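Local coordinates for endoglucanase, glycoside hydrolase family 5 protein (Cytophaga hutchinsonii, PDB 5IHS) that probably hydrolyses internal beta-1,4-glucosidic bonds of cellulose, as an endoglucanase of glycoside hydrolase family 5 with a TIM-barrel fold, at residues 200-205 with 235-240; 161-166 with 196-201. One frame throughout, in Å; residues are numbered along the deposited sequence.

Contact 1 of 2, residues 200-205 with 235-240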
loop_
_atom_site.group_PDB
_atom_site.type_symbol
_atom_site.label_atom_id
_atom_site.label_comp_id
_atom_site.label_asym_id
_atom_site.label_seq_id
_atom_site.Cartn_x
_atom_site.Cartn_y
_atom_site.Cartn_z
ATOM N N GLN A 200 4.656 4.882 -11.766
ATOM C CA GLN A 200 6.085 5.125 -11.930
ATOM C C GLN A 200 6.453 6.594 -12.034
ATOM O O GLN A 200 7.503 6.995 -11.525
ATOM C CB GLN A 200 6.629 4.393 -13.163
ATOM C CG GLN A 200 6.593 2.902 -12.988
ATOM C CD GLN A 200 6.840 2.142 -14.268
ATOM O OE1 GLN A 200 7.472 2.645 -15.199
ATOM N NE2 GLN A 200 6.340 0.921 -14.324
ATOM N N LEU A 201 5.631 7.404 -12.702
ATOM C CA LEU A 201 6.051 8.737 -13.139
ATOM C C LEU A 201 5.734 9.800 -12.080
ATOM O O LEU A 201 4.982 10.760 -12.281
ATOM C CB LEU A 201 5.479 9.051 -14.519
ATOM C CG LEU A 201 5.972 8.082 -15.610
ATOM C CD1 LEU A 201 5.345 8.429 -16.952
ATOM C CD2 LEU A 201 7.484 8.029 -15.731
ATOM N N VAL A 202 6.384 9.620 -10.928
ATOM C CA VAL A 202 6.178 10.493 -9.783
ATOM C C VAL A 202 6.638 11.916 -10.060
ATOM O O VAL A 202 6.142 12.851 -9.428
ATOM C CB VAL A 202 6.803 9.884 -8.512
ATOM C CG1 VAL A 202 5.984 8.686 -8.062
ATOM C CG2 VAL A 202 8.260 9.469 -8.725
ATOM N N THR A 203 7.579 12.127 -10.985
ATOM C CA THR A 203 7.995 13.504 -11.272
ATOM C C THR A 203 6.866 14.340 -11.871
ATOM O O THR A 203 6.877 15.568 -11.735
ATOM C CB THR A 203 9.203 13.566 -12.203
ATOM O OG1 THR A 203 8.910 12.893 -13.435
ATOM C CG2 THR A 203 10.438 12.985 -11.547
ATOM N N GLU A 204 5.904 13.719 -12.561
ATOM C CA GLU A 204 4.807 14.503 -13.128
ATOM C C GLU A 204 3.900 15.036 -12.026
ATOM O O GLU A 204 3.430 16.181 -12.090
ATOM C CB GLU A 204 4.015 13.676 -14.142
ATOM C CG GLU A 204 4.851 13.234 -15.314
ATOM C CD GLU A 204 4.117 12.384 -16.335
ATOM O OE1 GLU A 204 3.027 11.840 -16.020
ATOM O OE2 GLU A 204 4.655 12.261 -17.457
ATOM N N ALA A 205 3.649 14.217 -11.000
ATOM C CA ALA A 205 2.912 14.685 -9.834
ATOM C C ALA A 205 3.713 15.744 -9.088
ATOM O O ALA A 205 3.151 16.738 -8.617
ATOM C CB ALA A 205 2.575 13.497 -8.926
ATOM N N GLN A 235 14.109 9.970 -6.928
ATOM C CA GLN A 235 14.934 11.022 -6.331
ATOM C C GLN A 235 14.576 12.395 -6.889
ATOM O O GLN A 235 14.521 13.383 -6.146
ATOM C CB GLN A 235 16.417 10.718 -6.558
ATOM C CG GLN A 235 17.354 11.759 -5.967
ATOM C CD GLN A 235 17.281 11.798 -4.442
ATOM O OE1 GLN A 235 17.625 10.819 -3.768
ATOM N NE2 GLN A 235 16.807 12.915 -3.890
ATOM N N LYS A 236 14.324 12.473 -8.198
ATOM C CA LYS A 236 13.939 13.745 -8.799
ATOM C C LYS A 236 12.616 14.253 -8.235
ATOM O O LYS A 236 12.443 15.456 -8.031
ATOM C CB LYS A 236 13.899 13.611 -10.326
ATOM C CG LYS A 236 15.286 13.453 -10.945
ATOM C CD LYS A 236 15.247 13.203 -12.443
ATOM C CE LYS A 236 16.639 12.857 -12.970
ATOM N NZ LYS A 236 16.717 12.807 -14.456
ATOM N N ALA A 237 11.670 13.356 -7.966
ATOM C CA ALA A 237 10.423 13.778 -7.333
ATOM C C ALA A 237 10.663 14.290 -5.913
ATOM O O ALA A 237 10.062 15.288 -5.497
ATOM C CB ALA A 237 9.417 12.626 -7.335
ATOM N N LEU A 238 11.530 13.616 -5.149
ATOM C CA LEU A 238 11.872 14.100 -3.816
ATOM C C LEU A 238 12.515 15.479 -3.890
ATOM O O LEU A 238 12.235 16.355 -3.053
ATOM C CB LEU A 238 12.805 13.100 -3.133
ATOM C CG LEU A 238 12.240 11.700 -2.896
ATOM C CD1 LEU A 238 13.330 10.795 -2.343
ATOM C CD2 LEU A 238 11.053 11.734 -1.961
ATOM N N ASP A 239 13.374 15.696 -4.896
ATOM C CA ASP A 239 14.014 16.998 -5.068
ATOM C C ASP A 239 12.985 18.103 -5.249
ATOM O O ASP A 239 13.242 19.269 -4.913
ATOM C CB ASP A 239 14.893 16.986 -6.318
ATOM C CG ASP A 239 16.125 16.110 -6.191
ATOM O OD1 ASP A 239 16.478 15.676 -5.072
ATOM O OD2 ASP A 239 16.764 15.879 -7.243
ATOM N N MET A 240 11.845 17.766 -5.834
ATOM C CA MET A 240 10.784 18.710 -6.131
ATOM C C MET A 240 9.825 18.874 -4.955
ATOM O O MET A 240 8.893 19.684 -5.040
ATOM C CB MET A 240 10.049 18.259 -7.416
ATOM C CG MET A 240 10.937 18.192 -8.726
ATOM S SD MET A 240 10.382 17.153 -10.155
ATOM C CE MET A 240 9.069 18.183 -10.774
#
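V202 and T203 meet A237 where two helices of the outer layer of a TIM barrel, 202-207 and 228-239, come side by side. The backbones approach closely, the CA atoms of T203 and A237 standing 4.6 Å apart, and the small side chain of A237 suits that spacing.

The apolar part is a pair of methyls. V202 CG2 rests 3.6 Å from A237 CB, whose bond from CA points at helix 202-207. With chi1 at -71°, CG2 sits between the backbone N and the carbonyl carbon of V202. The beta-branched valine supplies bulk close to its own backbone, and V202 also touches L244 on strand 244-249, joining the helix pair to the barrel wall.

T203 divides its two branches between polar and apolar neighbours. Its OG1 is hydrogen-bonded to the carboxylate of E233, one turn before A237 on helix 228-239, and this helps hold the rotation that carries CG2 to K236 and A237. The methyl lies 3.7 Å from K236 CB and 3.8 Å from A237 N. K236 gives only the base of its side chain: beyond CG the chain runs extended, carrying NZ clear of helix 202-207, which fits a lysine at an exposed position.

M240, just past the end of its helix, adds a thioether at T203. Its chain reaches back toward helix 202-207, touching A206 and A207 as well, and a flexible unbranched residue can follow such a path. The bend at chi3, 74°, brings CE to 3.5 Å from T203 O.

Contact 2 of 2, residues 161-166 with 196-201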
loop_
_atom_site.group_PDB
_atom_site.type_symbol
_atom_site.label_atom_id
_atom_site.label_comp_id
_atom_site.label_asym_id
_atom_site.label_seq_id
_atom_site.Cartn_x
_atom_site.Cartn_y
_atom_site.Cartn_z
ATOM N N PRO A 161 -2.809 3.988 -12.313
ATOM C CA PRO A 161 -3.111 4.573 -13.619
ATOM C C PRO A 161 -2.219 3.946 -14.688
ATOM O O PRO A 161 -1.082 3.550 -14.426
ATOM C CB PRO A 161 -2.805 6.061 -13.417
ATOM C CG PRO A 161 -2.914 6.280 -11.922
ATOM C CD PRO A 161 -2.403 4.999 -11.324
ATOM N N LEU A 162 -2.746 3.856 -15.904
ATOM C CA LEU A 162 -2.026 3.264 -17.023
ATOM C C LEU A 162 -1.038 4.266 -17.629
ATOM O O LEU A 162 -0.969 5.432 -17.242
ATOM C CB LEU A 162 -3.026 2.762 -18.062
ATOM C CG LEU A 162 -3.985 1.697 -17.525
ATOM C CD1 LEU A 162 -4.980 1.300 -18.600
ATOM C CD2 LEU A 162 -3.232 0.475 -17.019
ATOM N N GLN A 163 -0.241 3.787 -18.584
ATOM C CA GLN A 163 0.677 4.688 -19.270
ATOM C C GLN A 163 -0.071 5.811 -19.988
ATOM O O GLN A 163 0.441 6.933 -20.091
ATOM C CB GLN A 163 1.532 3.891 -20.247
ATOM C CG GLN A 163 2.695 4.672 -20.801
ATOM C CD GLN A 163 3.432 3.914 -21.881
ATOM O OE1 GLN A 163 3.219 2.712 -22.082
ATOM N NE2 GLN A 163 4.315 4.608 -22.582
ATOM N N ALA A 164 -1.277 5.533 -20.489
ATOM C CA ALA A 164 -2.044 6.533 -21.220
ATOM C C ALA A 164 -2.725 7.561 -20.324
ATOM O O ALA A 164 -3.268 8.541 -20.843
ATOM C CB ALA A 164 -3.122 5.846 -22.059
ATOM N N THR A 165 -2.757 7.343 -19.011
ATOM C CA THR A 165 -3.613 8.107 -18.105
ATOM C C THR A 165 -2.869 9.348 -17.609
ATOM O O THR A 165 -1.959 9.248 -16.784
ATOM C CB THR A 165 -4.046 7.222 -16.936
ATOM O OG1 THR A 165 -4.445 5.923 -17.401
ATOM C CG2 THR A 165 -5.184 7.866 -16.172
ATOM N N SER A 166 -3.258 10.520 -18.113
ATOM C CA SER A 166 -2.529 11.755 -17.836
ATOM C C SER A 166 -2.692 12.205 -16.385
ATOM O O SER A 166 -3.804 12.191 -15.841
ATOM C CB SER A 166 -3.071 12.861 -18.752
ATOM O OG SER A 166 -2.773 14.165 -18.286
ATOM N N ARG A 196 1.150 8.170 -13.228
ATOM C CA ARG A 196 1.068 7.598 -14.566
ATOM C C ARG A 196 2.049 6.433 -14.735
ATOM O O ARG A 196 3.098 6.355 -14.079
ATOM C CB ARG A 196 1.310 8.692 -15.621
ATOM C CG ARG A 196 1.039 8.256 -17.064
ATOM C CD ARG A 196 0.989 9.415 -18.015
ATOM N NE ARG A 196 2.283 10.020 -18.291
ATOM C CZ ARG A 196 3.112 9.638 -19.255
ATOM N NH1 ARG A 196 2.829 8.594 -20.032
ATOM N NH2 ARG A 196 4.241 10.308 -19.454
ATOM N N GLN A 197 1.700 5.528 -15.650
ATOM C CA GLN A 197 2.557 4.410 -16.045
ATOM C C GLN A 197 2.755 3.451 -14.875
ATOM O O GLN A 197 3.881 3.181 -14.426
ATOM C CB GLN A 197 3.869 4.923 -16.633
ATOM C CG GLN A 197 4.720 3.881 -17.317
ATOM C CD GLN A 197 5.871 4.531 -18.034
ATOM O OE1 GLN A 197 5.691 5.132 -19.087
ATOM N NE2 GLN A 197 7.056 4.440 -17.464
ATOM N N TRP A 198 1.639 2.914 -14.384
ATOM C CA TRP A 198 1.648 1.949 -13.285
ATOM C C TRP A 198 2.346 2.518 -12.054
ATOM O O TRP A 198 3.105 1.836 -11.360
ATOM C CB TRP A 198 2.211 0.589 -13.716
ATOM C CG TRP A 198 1.470 0.058 -14.900
ATOM C CD1 TRP A 198 0.279 -0.625 -14.901
ATOM C CD2 TRP A 198 1.846 0.201 -16.265
ATOM N NE1 TRP A 198 -0.092 -0.928 -16.185
ATOM C CE2 TRP A 198 0.853 -0.432 -17.042
ATOM C CE3 TRP A 198 2.929 0.792 -16.910
ATOM C CZ2 TRP A 198 0.911 -0.483 -18.430
ATOM C CZ3 TRP A 198 2.985 0.741 -18.287
ATOM C CH2 TRP A 198 1.985 0.099 -19.033
ATOM N N SER A 199 2.036 3.779 -11.755
ATOM C CA SER A 199 2.586 4.462 -10.586
ATOM C C SER A 199 4.113 4.497 -10.611
ATOM O O SER A 199 4.795 4.262 -9.614
ATOM C CB SER A 199 2.008 3.918 -9.275
ATOM O OG SER A 199 0.657 4.355 -9.199
ATOM N N GLN A 200 4.656 4.882 -11.766
ATOM C CA GLN A 200 6.085 5.125 -11.930
ATOM C C GLN A 200 6.453 6.594 -12.034
ATOM O O GLN A 200 7.503 6.995 -11.525
ATOM C CB GLN A 200 6.629 4.393 -13.163
ATOM C CG GLN A 200 6.593 2.902 -12.988
ATOM C CD GLN A 200 6.840 2.142 -14.268
ATOM O OE1 GLN A 200 7.472 2.645 -15.199
ATOM N NE2 GLN A 200 6.340 0.921 -14.324
ATOM N N LEU A 201 5.631 7.404 -12.702
ATOM C CA LEU A 201 6.051 8.737 -13.139
ATOM C C LEU A 201 5.734 9.800 -12.080
ATOM O O LEU A 201 4.982 10.760 -12.281
ATOM C CB LEU A 201 5.479 9.051 -14.519
ATOM C CG LEU A 201 5.972 8.082 -15.610
ATOM C CD1 LEU A 201 5.345 8.429 -16.952
ATOM C CD2 LEU A 201 7.484 8.029 -15.731
#
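Three successive carbonyls, those of P161, L162 and Q163, face R196, Q197 and W198 in reverse order. W198 N donates to P161 O at 2.8 Å, almost straight down the C=O bond. Q197 N reaches L162 O at 3.1 Å from above the carbonyl plane, while T165 N, closing the type I turn 162-165, takes the same oxygen from the opposite face. R196 NH1 meets Q163 O at 2.9 Å in the plane of both groups, with an N-H...O angle of 165°.

This is the tight part. The arginine lays its methylene chain against the turn, CG and CD each 3.2 Å from T165 O, before a bend at chi3 (72°) turns the guanidinium to Q163. L201 CD1 rests over one face of the guanidinium, toward its rim, and NH2 forms a salt bridge with E204; a long residue with several N-H groups suits both tasks. A leucine here would probably leave Q163 O without this donor and E204 without its charged mate.

Toward solvent the packing is looser. Q163, exposed, and Q197, partly so, run side by side with their amide planes perpendicular, and Q163 CG lies 3.5 Å from Q197 OE1. The amide of Q197 instead donates from NE2 to Q200 OE1. L162 CD2 comes obliquely to W198, 3.5 Å from NE1, while Q163 CB touches the ring at CZ3 and CH2.

Q197, W198 and S199 all have positive phi and form a left-handed helical turn. It packs beside N159-E160-P161, the Asn-Glu-Pro sequence after the fourth barrel strand, which in family 5 relatives carries the acid/base glutamate.

Contacts 1 and 2 lie on the same side of the chain's centre, their own centres about 13 Å apart, and share Q200 and L201. Along the chain the order is 161-166, 196-201, 200-205 and 235-240. Contact 2 joins the loops that follow strands 153-156 and 191-193; contact 1 pairs the next short helix, 202-207, with helix 228-239, which comes after strand 215-221. The segment 196-205 is therefore continuous through both, and the two contacts touch directly through E204 and R196. Together they link the chain that follows strands 153-156, 191-193 and 215-221, from a loop bearing the probable active-site sequence to the outer helical layer.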